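Local coordinates for SPBc2 prophage-derived uncharacterized protein yorR (Bacillus subtilis, PDB 3KB2) that probably works as a thymidylate-kinase-like phosphotransferase, and holds a guanosine 5'-diphosphate carrying a 3'-phosphate, together with magnesium, in its P-loop, at residues E7-C12 with V98-A103; F13-A18 with I59-V64; A103-I108 with D124-L129; Y144-G149 with K158-L163. All coordinates share one frame; numbering follows the deposited sequence.

Interaction 1: E7-C12 with V98-A103. With G3D (guanosine-3'-monophosphate-5'-diphosphate), chain C.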
# COMPACT_ATOMS: atom_id res chain seq x y z
N GLU A 7 -8.49 -6.99 -15.15
CA GLU A 7 -8.75 -6.15 -14.00
C GLU A 7 -9.10 -7.00 -12.79
O GLU A 7 -9.47 -8.16 -12.92
CB GLU A 7 -9.90 -5.18 -14.30
CG GLU A 7 -9.57 -4.14 -15.37
CD GLU A 7 -8.71 -3.02 -14.83
OE1 GLU A 7 -7.77 -3.30 -14.07
OE2 GLU A 7 -8.97 -1.84 -15.18
N GLY A 8 -8.99 -6.39 -11.62
CA GLY A 8 -9.30 -7.11 -10.40
C GLY A 8 -8.27 -6.82 -9.32
O GLY A 8 -7.18 -6.31 -9.61
N PRO A 9 -8.61 -7.13 -8.06
CA PRO A 9 -7.72 -6.91 -6.92
C PRO A 9 -6.46 -7.77 -7.02
O PRO A 9 -6.36 -8.66 -7.86
CB PRO A 9 -8.59 -7.33 -5.73
CG PRO A 9 -9.43 -8.44 -6.32
CD PRO A 9 -9.85 -7.80 -7.63
N ASP A 10 -5.50 -7.49 -6.14
CA ASP A 10 -4.23 -8.21 -6.10
C ASP A 10 -4.36 -9.70 -5.83
O ASP A 10 -5.33 -10.17 -5.24
CB ASP A 10 -3.33 -7.63 -5.02
CG ASP A 10 -2.79 -6.27 -5.37
OD1 ASP A 10 -1.97 -5.75 -4.58
OD2 ASP A 10 -3.18 -5.73 -6.43
N CYS A 11 -3.35 -10.44 -6.27
CA CYS A 11 -3.31 -11.87 -6.06
C CYS A 11 -4.48 -12.63 -6.66
O CYS A 11 -5.00 -13.58 -6.05
CB CYS A 11 -3.20 -12.16 -4.56
SG CYS A 11 -1.69 -11.49 -3.84
N CYS A 12 -4.91 -12.22 -7.84
CA CYS A 12 -6.01 -12.90 -8.49
C CYS A 12 -5.59 -13.46 -9.84
O CYS A 12 -6.39 -13.55 -10.77
CB CYS A 12 -7.22 -11.96 -8.64
SG CYS A 12 -8.06 -11.60 -7.07
N VAL A 98 -12.95 -7.36 -21.77
CA VAL A 98 -12.69 -6.94 -20.40
C VAL A 98 -12.81 -8.09 -19.42
O VAL A 98 -13.89 -8.64 -19.22
CB VAL A 98 -13.65 -5.83 -19.96
CG1 VAL A 98 -13.28 -5.37 -18.56
CG2 VAL A 98 -13.58 -4.67 -20.93
N VAL A 99 -11.70 -8.45 -18.80
CA VAL A 99 -11.70 -9.55 -17.84
C VAL A 99 -11.61 -9.06 -16.41
O VAL A 99 -10.79 -8.21 -16.08
CB VAL A 99 -10.54 -10.51 -18.12
CG1 VAL A 99 -10.59 -11.68 -17.15
CG2 VAL A 99 -10.62 -10.99 -19.53
N TYR A 100 -12.47 -9.60 -15.55
CA TYR A 100 -12.49 -9.24 -14.14
C TYR A 100 -12.16 -10.49 -13.34
O TYR A 100 -12.95 -11.43 -13.27
CB TYR A 100 -13.88 -8.69 -13.76
CG TYR A 100 -14.12 -8.48 -12.27
CD1 TYR A 100 -13.10 -8.03 -11.42
CD2 TYR A 100 -15.38 -8.72 -11.70
CE1 TYR A 100 -13.32 -7.83 -10.05
CE2 TYR A 100 -15.60 -8.51 -10.32
CZ TYR A 100 -14.57 -8.07 -9.51
OH TYR A 100 -14.77 -7.88 -8.16
N LEU A 101 -10.97 -10.52 -12.75
CA LEU A 101 -10.58 -11.66 -11.96
C LEU A 101 -10.72 -11.31 -10.49
O LEU A 101 -10.17 -10.31 -10.03
CB LEU A 101 -9.14 -12.06 -12.27
CG LEU A 101 -8.85 -12.43 -13.73
CD1 LEU A 101 -7.42 -12.95 -13.84
CD2 LEU A 101 -9.82 -13.49 -14.21
N HIS A 102 -11.47 -12.12 -9.75
CA HIS A 102 -11.67 -11.86 -8.33
C HIS A 102 -11.56 -13.11 -7.46
O HIS A 102 -11.08 -14.16 -7.91
CB HIS A 102 -13.05 -11.22 -8.12
CG HIS A 102 -14.18 -12.08 -8.61
ND1 HIS A 102 -14.50 -12.19 -9.94
CD2 HIS A 102 -15.03 -12.90 -7.94
CE1 HIS A 102 -15.49 -13.05 -10.08
NE2 HIS A 102 -15.83 -13.49 -8.89
N ALA A 103 -11.99 -12.98 -6.21
CA ALA A 103 -11.99 -14.09 -5.25
C ALA A 103 -12.55 -13.56 -3.94
O ALA A 103 -12.53 -12.36 -3.69
CB ALA A 103 -10.57 -14.61 -5.04
PB G3D C . -1.72 -10.70 -9.49
O1B G3D C . -1.53 -9.75 -8.31
O2B G3D C . -3.07 -10.81 -10.06
O3B G3D C . -0.65 -10.27 -10.68
PA G3D C . -0.25 -13.12 -9.96
O3A G3D C . -1.20 -12.12 -9.13
O1A G3D C . -0.82 -13.46 -11.26
O2A G3D C . 1.16 -12.53 -9.91
O5' G3D C . -0.38 -14.51 -9.06
C5' G3D C . -0.27 -14.19 -7.61
C4' G3D C . 0.23 -15.64 -7.15
O4' G3D C . -0.73 -16.70 -7.31
C3' G3D C . 1.45 -16.17 -7.69
O3' G3D C . 2.28 -16.74 -6.70
C2' G3D C . 1.13 -17.11 -8.88
O2' G3D C . 2.03 -18.06 -9.04
C1' G3D C . -0.18 -17.81 -8.03
N9 G3D C . -1.02 -18.56 -9.03
C8 G3D C . -1.07 -18.23 -10.38
N7 G3D C . -1.94 -19.19 -10.77
C5 G3D C . -2.29 -20.13 -9.79
C6 G3D C . -3.06 -21.12 -9.91
O6 G3D C . -3.80 -21.68 -10.77
N1 G3D C . -3.25 -21.78 -8.57
C2 G3D C . -2.59 -21.25 -7.60
N2 G3D C . -2.85 -21.88 -6.27
N3 G3D C . -1.85 -20.16 -7.47
C4 G3D C . -1.72 -19.68 -8.71
P1 G3D C . 3.57 -16.44 -6.44
O4P G3D C . 4.46 -17.30 -7.15
O5P G3D C . 3.66 -16.80 -4.88
O6P G3D C . 3.98 -14.96 -6.36
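Glu7 bonds through its backbone to Val99 and to Leu101, the residues before and after its parallel bridge partner Tyr100: Glu7 N donates to Val99 O at 2.8 Å, and Leu101 N donates to Glu7 O, also at 2.8 Å and close to straight (169° at the hydrogen). Past this point the first segment leaves the sheet as the P-loop. Its turn offers Cys11 N to O1B of the nucleotide (2.8 Å) and Cys12 N to O2B (3.2 Å), so both cysteines bind the beta-phosphate through their backbone N-H groups. Gly8 comes close to the strand, its CA 3.3 Å from Leu101 O in a CH···O contact. Pro9 CD touches the same carbonyl and meets the edge of the Tyr100 ring. Cys12 SG, anti to its own carbonyl carbon (chi1 -72°), packs against the backbone of His102, 3.8 Å from its C atom, while Leu101 CD1 comes to 3.3 Å from Cys12 O. The carboxylate of Glu7 turns away from the strand and bonds to Ser66 OG and Phe63 N. Strand 143-147 pairs with the far side of strand 96-102, helix 122-137 covers Pro9 and Tyr100, and helix 105-115 packs on Cys11, Cys12 and Ala103.

Interaction 2: F13-A18 with I59-V64. With MG (magnesium ion), chain D; G3D (guanosine-3'-monophosphate-5'-diphosphate), chain C.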
# COMPACT_ATOMS: atom_id res chain seq x y z
N PHE A 13 -4.31 -13.83 -9.93
CA PHE A 13 -3.75 -14.44 -11.13
C PHE A 13 -3.66 -13.54 -12.36
O PHE A 13 -3.35 -14.02 -13.45
CB PHE A 13 -4.54 -15.71 -11.49
CG PHE A 13 -4.75 -16.68 -10.33
CD1 PHE A 13 -3.94 -16.64 -9.20
CD2 PHE A 13 -5.73 -17.67 -10.41
CE1 PHE A 13 -4.10 -17.57 -8.17
CE2 PHE A 13 -5.88 -18.61 -9.38
CZ PHE A 13 -5.08 -18.56 -8.27
N LYS A 14 -3.90 -12.24 -12.20
CA LYS A 14 -3.86 -11.34 -13.36
C LYS A 14 -2.59 -11.43 -14.19
O LYS A 14 -2.65 -11.68 -15.39
CB LYS A 14 -4.11 -9.89 -12.91
CG LYS A 14 -5.48 -9.71 -12.26
CD LYS A 14 -5.90 -8.25 -12.19
CE LYS A 14 -4.83 -7.38 -11.57
NZ LYS A 14 -4.42 -7.93 -10.27
N SER A 15 -1.44 -11.25 -13.56
CA SER A 15 -0.16 -11.29 -14.27
C SER A 15 0.21 -12.66 -14.82
O SER A 15 0.86 -12.77 -15.86
CB SER A 15 0.93 -10.77 -13.35
OG SER A 15 0.71 -9.39 -13.14
N THR A 16 -0.21 -13.70 -14.10
CA THR A 16 0.04 -15.08 -14.50
C THR A 16 -0.81 -15.33 -15.75
O THR A 16 -0.30 -15.79 -16.77
CB THR A 16 -0.40 -16.06 -13.39
OG1 THR A 16 0.32 -15.74 -12.19
CG2 THR A 16 -0.10 -17.51 -13.77
N VAL A 17 -2.10 -15.01 -15.67
CA VAL A 17 -2.97 -15.20 -16.82
C VAL A 17 -2.40 -14.46 -18.02
O VAL A 17 -2.30 -15.01 -19.11
CB VAL A 17 -4.40 -14.70 -16.55
CG1 VAL A 17 -5.20 -14.64 -17.84
CG2 VAL A 17 -5.08 -15.63 -15.58
N ALA A 18 -2.00 -13.22 -17.79
CA ALA A 18 -1.42 -12.38 -18.84
C ALA A 18 -0.24 -13.07 -19.53
O ALA A 18 -0.12 -13.06 -20.76
CB ALA A 18 -0.98 -11.06 -18.24
N ILE A 59 -2.19 -7.40 -24.29
CA ILE A 59 -2.83 -7.71 -23.03
C ILE A 59 -2.49 -6.59 -22.06
O ILE A 59 -1.32 -6.31 -21.83
CB ILE A 59 -2.30 -9.03 -22.47
CG1 ILE A 59 -2.60 -10.17 -23.44
CG2 ILE A 59 -2.90 -9.29 -21.10
CD1 ILE A 59 -1.76 -11.42 -23.22
N ILE A 60 -3.51 -5.94 -21.51
CA ILE A 60 -3.30 -4.85 -20.57
C ILE A 60 -3.56 -5.34 -19.14
O ILE A 60 -4.70 -5.62 -18.77
CB ILE A 60 -4.24 -3.65 -20.90
CG1 ILE A 60 -3.92 -3.12 -22.30
CG2 ILE A 60 -4.11 -2.57 -19.83
CD1 ILE A 60 -4.73 -1.92 -22.75
N ASP A 61 -2.49 -5.46 -18.36
CA ASP A 61 -2.55 -5.92 -16.97
C ASP A 61 -2.91 -4.70 -16.12
O ASP A 61 -2.04 -3.91 -15.77
CB ASP A 61 -1.18 -6.49 -16.58
CG ASP A 61 -1.19 -7.21 -15.23
OD1 ASP A 61 -0.18 -7.87 -14.93
OD2 ASP A 61 -2.18 -7.11 -14.48
N ARG A 62 -4.20 -4.55 -15.81
CA ARG A 62 -4.74 -3.43 -15.03
C ARG A 62 -4.89 -2.21 -15.94
O ARG A 62 -3.94 -1.82 -16.63
CB ARG A 62 -3.83 -3.10 -13.84
CG ARG A 62 -3.72 -4.25 -12.87
CD ARG A 62 -3.68 -3.75 -11.45
NE ARG A 62 -2.50 -2.92 -11.23
CZ ARG A 62 -2.16 -2.42 -10.05
NH1 ARG A 62 -2.91 -2.66 -8.98
NH2 ARG A 62 -1.07 -1.67 -9.94
N PHE A 63 -6.08 -1.61 -15.94
CA PHE A 63 -6.34 -0.49 -16.82
C PHE A 63 -7.22 0.61 -16.19
O PHE A 63 -7.04 0.95 -15.02
CB PHE A 63 -6.96 -1.07 -18.11
CG PHE A 63 -6.91 -0.15 -19.30
CD1 PHE A 63 -5.91 0.82 -19.42
CD2 PHE A 63 -7.86 -0.26 -20.31
CE1 PHE A 63 -5.87 1.66 -20.54
CE2 PHE A 63 -7.82 0.58 -21.43
CZ PHE A 63 -6.82 1.54 -21.54
N VAL A 64 -8.15 1.17 -16.97
CA VAL A 64 -9.03 2.26 -16.52
C VAL A 64 -9.88 1.93 -15.30
O VAL A 64 -10.17 2.82 -14.50
CB VAL A 64 -9.98 2.76 -17.66
CG1 VAL A 64 -9.18 3.38 -18.80
CG2 VAL A 64 -10.84 1.60 -18.19
MG MG D . 0.33 -8.32 -11.12
PB G3D C . -1.72 -10.70 -9.49
O1B G3D C . -1.53 -9.75 -8.31
O2B G3D C . -3.07 -10.81 -10.06
O3B G3D C . -0.65 -10.27 -10.68
PA G3D C . -0.25 -13.12 -9.96
O3A G3D C . -1.20 -12.12 -9.13
O1A G3D C . -0.82 -13.46 -11.26
O2A G3D C . 1.16 -12.53 -9.91
O5' G3D C . -0.38 -14.51 -9.06
C5' G3D C . -0.27 -14.19 -7.61
C4' G3D C . 0.23 -15.64 -7.15
O4' G3D C . -0.73 -16.70 -7.31
C3' G3D C . 1.45 -16.17 -7.69
O3' G3D C . 2.28 -16.74 -6.70
C2' G3D C . 1.13 -17.11 -8.88
O2' G3D C . 2.03 -18.06 -9.04
C1' G3D C . -0.18 -17.81 -8.03
N9 G3D C . -1.02 -18.56 -9.03
C8 G3D C . -1.07 -18.23 -10.38
N7 G3D C . -1.94 -19.19 -10.77
C5 G3D C . -2.29 -20.13 -9.79
C6 G3D C . -3.06 -21.12 -9.91
O6 G3D C . -3.80 -21.68 -10.77
N1 G3D C . -3.25 -21.78 -8.57
C2 G3D C . -2.59 -21.25 -7.60
N2 G3D C . -2.85 -21.88 -6.27
N3 G3D C . -1.85 -20.16 -7.47
C4 G3D C . -1.72 -19.68 -8.71
P1 G3D C . 3.57 -16.44 -6.44
O4P G3D C . 4.46 -17.30 -7.15
O5P G3D C . 3.66 -16.80 -4.88
O6P G3D C . 3.98 -14.96 -6.36
O HOH W 1 -1.47 -7.26 -11.99
O HOH W 2 1.74 -10.09 -10.46
O HOH W 3 2.17 -6.95 -11.17
O HOH W 4 -0.32 -7.51 -9.13
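Helix 14-18 runs nearly antiparallel to strand 59-61, at 165° with the axes 8.9 Å apart, which brings Ser15 opposite Asp61 and Ala18 opposite Ile59. The polar link is short: Ser15 OG donates to Asp61 OD1 at 2.5 Å, using the lone pair on the side of the other oxygen. The same OG binds magnesium at 2.3 Å, so one hydroxyl serves both metal and carboxylate. Asp61, its CG anti to the backbone N (chi1 -170°), points from the strand toward the helix and takes a second bond at OD2 from metal-bound water 1 (2.6 Å); it therefore acts on the ion from the second shell. O3B of the nucleotide and four waters complete the six ligands of magnesium. Lys14 curls at its last two torsions to bring NZ to O2B, and NZ also bonds to Pro9 O. On the way the lysine chain crosses that of Arg62 at a slant, Lys14 CE 3.6 Å from Arg62 CG. O2B is gripped as well by Lys14 N (2.7 Å), and O1A by the N and OG1 of Thr16, the hydroxyl at 2.7 Å. Phe13 presents one ring face to the guanine. Further down, Ala18 CB and Ile59 CG2 make an apolar contact at 3.9 Å. Arg115 of the second subunit packs on Ser15. A lysine and a serine at the helix start around a beta-phosphate, with magnesium on the serine, mark a variant P-loop (Walker A motif), Phe13 replacing its second glycine; the Asp-Arg-Phe at the strand end resembles the Asp-Arg motif of thymidylate kinases.

Interaction 3: A103-I108 with D124-L129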
# COMPACT_ATOMS: atom_id res chain seq x y z
N ALA A 103 -11.99 -12.98 -6.21
CA ALA A 103 -11.99 -14.09 -5.25
C ALA A 103 -12.55 -13.56 -3.94
O ALA A 103 -12.53 -12.36 -3.69
CB ALA A 103 -10.57 -14.61 -5.04
N ASP A 104 -13.07 -14.46 -3.11
CA ASP A 104 -13.62 -14.05 -1.83
C ASP A 104 -12.52 -13.36 -1.02
O ASP A 104 -11.34 -13.55 -1.29
CB ASP A 104 -14.15 -15.27 -1.05
CG ASP A 104 -15.46 -15.81 -1.62
OD1 ASP A 104 -16.17 -15.05 -2.33
OD2 ASP A 104 -15.80 -16.99 -1.36
N PRO A 105 -12.90 -12.54 -0.03
CA PRO A 105 -11.95 -11.81 0.82
C PRO A 105 -11.04 -12.77 1.58
O PRO A 105 -9.84 -12.54 1.72
CB PRO A 105 -12.86 -11.02 1.76
CG PRO A 105 -14.05 -10.74 0.91
CD PRO A 105 -14.27 -12.07 0.21
N SER A 106 -11.63 -13.85 2.08
CA SER A 106 -10.86 -14.85 2.82
C SER A 106 -9.71 -15.38 1.96
O SER A 106 -8.58 -15.45 2.42
CB SER A 106 -11.78 -16.00 3.24
OG SER A 106 -11.00 -17.11 3.66
N VAL A 107 -10.01 -15.72 0.70
CA VAL A 107 -9.02 -16.23 -0.23
C VAL A 107 -7.92 -15.22 -0.51
O VAL A 107 -6.74 -15.56 -0.58
CB VAL A 107 -9.67 -16.61 -1.57
CG1 VAL A 107 -8.65 -17.26 -2.49
CG2 VAL A 107 -10.84 -17.53 -1.32
N ILE A 108 -8.32 -13.97 -0.70
CA ILE A 108 -7.38 -12.90 -0.97
C ILE A 108 -6.47 -12.72 0.23
O ILE A 108 -5.26 -12.66 0.10
CB ILE A 108 -8.13 -11.57 -1.26
CG1 ILE A 108 -8.96 -11.72 -2.53
CG2 ILE A 108 -7.15 -10.41 -1.35
CD1 ILE A 108 -8.15 -12.14 -3.74
N ASP A 124 -9.51 -2.82 4.96
CA ASP A 124 -9.06 -2.17 3.73
C ASP A 124 -9.27 -3.10 2.54
O ASP A 124 -9.78 -2.69 1.50
CB ASP A 124 -7.57 -1.81 3.80
CG ASP A 124 -7.16 -0.86 2.68
OD1 ASP A 124 -5.95 -0.72 2.41
OD2 ASP A 124 -8.06 -0.24 2.07
N ILE A 125 -8.85 -4.35 2.71
CA ILE A 125 -9.00 -5.34 1.65
C ILE A 125 -10.45 -5.48 1.24
O ILE A 125 -10.75 -5.66 0.06
CB ILE A 125 -8.47 -6.72 2.11
CG1 ILE A 125 -6.97 -6.64 2.40
CG2 ILE A 125 -8.77 -7.76 1.05
CD1 ILE A 125 -6.15 -6.10 1.25
N ASP A 126 -11.36 -5.39 2.21
CA ASP A 126 -12.79 -5.51 1.91
C ASP A 126 -13.30 -4.36 1.07
O ASP A 126 -14.02 -4.57 0.11
CB ASP A 126 -13.61 -5.57 3.19
CG ASP A 126 -13.39 -6.85 3.94
OD1 ASP A 126 -13.66 -7.92 3.37
OD2 ASP A 126 -12.95 -6.77 5.10
N SER A 127 -12.94 -3.14 1.46
CA SER A 127 -13.39 -1.95 0.75
C SER A 127 -12.87 -1.94 -0.69
O SER A 127 -13.55 -1.45 -1.60
CB SER A 127 -12.92 -0.69 1.47
OG SER A 127 -11.52 -0.55 1.40
N ILE A 128 -11.67 -2.46 -0.89
CA ILE A 128 -11.10 -2.50 -2.22
C ILE A 128 -11.83 -3.52 -3.09
O ILE A 128 -12.12 -3.26 -4.25
CB ILE A 128 -9.60 -2.85 -2.17
CG1 ILE A 128 -8.83 -1.67 -1.57
CG2 ILE A 128 -9.08 -3.16 -3.56
CD1 ILE A 128 -7.36 -1.93 -1.45
N LEU A 129 -12.10 -4.69 -2.51
CA LEU A 129 -12.81 -5.74 -3.22
C LEU A 129 -14.19 -5.26 -3.63
O LEU A 129 -14.64 -5.52 -4.74
CB LEU A 129 -12.94 -6.98 -2.33
CG LEU A 129 -11.67 -7.75 -1.99
CD1 LEU A 129 -12.01 -8.99 -1.17
CD2 LEU A 129 -10.95 -8.15 -3.26
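Leu129 projects from helix 122-137 into the first turn of helix 105-115, and its two methyls divide the work. CD1 lies against the ring of Pro105, the two side chains meeting at an angle, with CD1 3.4 Å from CG and 3.5 Å from CA of the proline; both are tighter than ordinary van der Waals distances, so this is the pinch point of the contact. CD2 is 4.2 Å from Ile108 CG1, the leucine and isoleucine side chains passing in opposite directions. The extended leucine, with CG anti to the carbonyl carbon (chi1 -68°) and an anti second torsion, places the methyls at both partners. One turn earlier on the same helix, Ile125 meets Ile108 branch to branch: CG2 of each is 3.9 Å from the other, the chains angled across one another. Toward the outside, Asp126 stands about perpendicular to Pro105, its OD1 resting 3.6 Å from CB of the proline. No hydrogen bond joins the two segments; the other oxygen of Asp126 looks instead to Lys109 in a long, weak ion pair. Ser127 OG turns back to its own helix and donates to Asp124 O at 2.8 Å, a carbonyl that also accepts from Ile128 N. The two helices are consecutive, and the short link 116-121 between them probably corresponds to the lid of nucleoside monophosphate kinases. Ala103, just past strand 96-102, packs on Thr148, and the contact thus joins helices 105-115 and 122-137 where that strand ends beside the P-loop.

Interaction 4: Y144-G149 with K158-L163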
# COMPACT_ATOMS: atom_id res chain seq x y z
N TYR A 144 -16.19 -10.15 -18.43
CA TYR A 144 -16.22 -11.57 -18.09
C TYR A 144 -15.47 -11.72 -16.78
O TYR A 144 -14.35 -11.23 -16.63
CB TYR A 144 -15.53 -12.43 -19.16
CG TYR A 144 -15.94 -12.13 -20.57
CD1 TYR A 144 -15.32 -11.11 -21.29
CD2 TYR A 144 -16.93 -12.89 -21.21
CE1 TYR A 144 -15.65 -10.85 -22.60
CE2 TYR A 144 -17.28 -12.63 -22.53
CZ TYR A 144 -16.63 -11.61 -23.22
OH TYR A 144 -16.95 -11.33 -24.54
N SER A 145 -16.10 -12.41 -15.83
CA SER A 145 -15.52 -12.61 -14.52
C SER A 145 -15.19 -14.07 -14.22
O SER A 145 -15.86 -14.98 -14.69
CB SER A 145 -16.47 -12.09 -13.45
OG SER A 145 -17.63 -12.91 -13.37
N TRP A 146 -14.15 -14.26 -13.42
CA TRP A 146 -13.68 -15.57 -13.00
C TRP A 146 -13.28 -15.52 -11.53
O TRP A 146 -12.51 -14.65 -11.12
CB TRP A 146 -12.48 -15.98 -13.85
CG TRP A 146 -12.84 -16.64 -15.15
CD1 TRP A 146 -13.13 -17.96 -15.35
CD2 TRP A 146 -12.97 -16.01 -16.44
NE1 TRP A 146 -13.43 -18.19 -16.67
CE2 TRP A 146 -13.35 -17.00 -17.36
CE3 TRP A 146 -12.81 -14.69 -16.89
CZ2 TRP A 146 -13.56 -16.73 -18.71
CZ3 TRP A 146 -13.03 -14.41 -18.24
CH2 TRP A 146 -13.40 -15.43 -19.13
N ASP A 147 -13.83 -16.45 -10.75
CA ASP A 147 -13.52 -16.55 -9.33
C ASP A 147 -12.24 -17.37 -9.24
O ASP A 147 -12.27 -18.59 -9.35
CB ASP A 147 -14.67 -17.27 -8.61
CG ASP A 147 -14.44 -17.42 -7.11
OD1 ASP A 147 -15.30 -18.06 -6.45
OD2 ASP A 147 -13.43 -16.91 -6.58
N THR A 148 -11.11 -16.69 -9.04
CA THR A 148 -9.80 -17.33 -8.96
C THR A 148 -9.69 -18.28 -7.76
O THR A 148 -8.69 -18.97 -7.58
CB THR A 148 -8.68 -16.28 -8.91
OG1 THR A 148 -8.75 -15.56 -7.68
CG2 THR A 148 -8.83 -15.29 -10.05
N GLY A 149 -10.73 -18.30 -6.94
CA GLY A 149 -10.73 -19.18 -5.79
C GLY A 149 -11.11 -20.59 -6.20
O GLY A 149 -10.85 -21.54 -5.46
N LYS A 158 -7.31 -20.60 -20.87
CA LYS A 158 -7.94 -21.44 -21.88
C LYS A 158 -9.32 -20.87 -22.24
O LYS A 158 -9.66 -20.79 -23.41
CB LYS A 158 -8.07 -22.87 -21.35
CG LYS A 158 -8.99 -23.78 -22.14
CD LYS A 158 -8.97 -25.20 -21.56
CE LYS A 158 -9.83 -26.15 -22.38
NZ LYS A 158 -9.41 -26.16 -23.81
N ASP A 159 -10.09 -20.45 -21.24
CA ASP A 159 -11.42 -19.87 -21.51
C ASP A 159 -11.31 -18.61 -22.35
O ASP A 159 -12.07 -18.41 -23.28
CB ASP A 159 -12.15 -19.52 -20.22
CG ASP A 159 -13.03 -20.65 -19.72
OD1 ASP A 159 -13.05 -21.73 -20.35
OD2 ASP A 159 -13.72 -20.45 -18.69
N ILE A 160 -10.35 -17.75 -22.00
CA ILE A 160 -10.16 -16.50 -22.72
C ILE A 160 -9.65 -16.77 -24.14
O ILE A 160 -10.04 -16.08 -25.09
CB ILE A 160 -9.17 -15.58 -21.96
CG1 ILE A 160 -9.84 -15.09 -20.67
CG2 ILE A 160 -8.74 -14.42 -22.85
CD1 ILE A 160 -8.92 -14.29 -19.75
N ILE A 161 -8.80 -17.78 -24.29
CA ILE A 161 -8.27 -18.12 -25.61
C ILE A 161 -9.43 -18.57 -26.48
O ILE A 161 -9.51 -18.23 -27.67
CB ILE A 161 -7.23 -19.26 -25.50
CG1 ILE A 161 -5.98 -18.72 -24.80
CG2 ILE A 161 -6.88 -19.79 -26.91
CD1 ILE A 161 -4.98 -19.76 -24.44
N PHE A 162 -10.35 -19.31 -25.87
CA PHE A 162 -11.53 -19.80 -26.54
C PHE A 162 -12.36 -18.62 -27.06
O PHE A 162 -12.82 -18.64 -28.20
CB PHE A 162 -12.38 -20.62 -25.58
CG PHE A 162 -13.79 -20.82 -26.03
CD1 PHE A 162 -14.09 -21.74 -27.04
CD2 PHE A 162 -14.82 -20.04 -25.49
CE1 PHE A 162 -15.40 -21.88 -27.50
CE2 PHE A 162 -16.12 -20.17 -25.95
CZ PHE A 162 -16.42 -21.09 -26.96
N LEU A 163 -12.57 -17.62 -26.21
CA LEU A 163 -13.35 -16.43 -26.56
C LEU A 163 -12.74 -15.61 -27.69
O LEU A 163 -13.46 -15.08 -28.53
CB LEU A 163 -13.51 -15.52 -25.34
CG LEU A 163 -14.59 -15.88 -24.32
CD1 LEU A 163 -14.39 -15.11 -23.03
CD2 LEU A 163 -15.96 -15.59 -24.92
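This is the closing strand-loop-helix unit of the P-loop kinase fold: Trp146 and Tyr144 on the edge strand 143-147 meet Asp159, Ile160 and Leu163 on helix 153-166, which runs back over the sheet. The short segments lie nearly antiparallel, at 163°, with their axes 11.2 Å apart, a spacing bridged by side chains from both segments. Trp146 carries the polar link. Its NE1 donates to Asp159 OD2 at 3.0 Å with 151° at the hydrogen; the acceptor sits close to the indole plane and uses the lone pair turned away from OD1, which helps set the rotation of the indole at its pyrrole edge. The CB of Asp159 also comes to 3.5 Å from CZ2 of Trp146. On the six-membered side of the indole, CH2 is 3.9 Å from Ile160 CG1 and 4.0 Å from Leu163 CD1, the latter at the ring edge. Trp146 CG is anti to the carbonyl carbon (chi1 -86°), and the side chain extends from the strand to the helix. Beyond the two segments, the indole meets Trp151 edge-to-face and rests on Val99 and Leu101 of the neighbouring strand, while Ile160 reaches Val99 and also Leu21 of helix 14-25. Asp147 OD2 accepts from Gly149 N at 3.1 Å, an Asx turn where the strand ends. Leu163 CD1 serves both aromatics: besides touching the indole edge, it makes a CH-pi contact over the face of Tyr144, 3.9 Å from the ring centroid.

Interactions 1 and 2 both touch the nucleotide, which Ser153 also bonds; their centres are 8 Å apart, and they share the P-loop between them, Gly8 O lying 3.2 Å from Lys14 CE. Interaction 3 backs the loop from outside: Pro9 CG meets Leu129 CD2 at 3.4 Å and Cys12 SG meets Ile108 CD1 at 3.4 Å, although the side chain of Ile108 remains about 8 Å from the ligand. Interaction 4 joins the same sheet, with Tyr100 N 2.7 Å from Tyr144 O, and its loop reaches the site where Phe13 CE2 lies 3.3 Å from Thr148 O. Interactions 2 and 3 do not touch; their nearest atoms are about 7 Å apart.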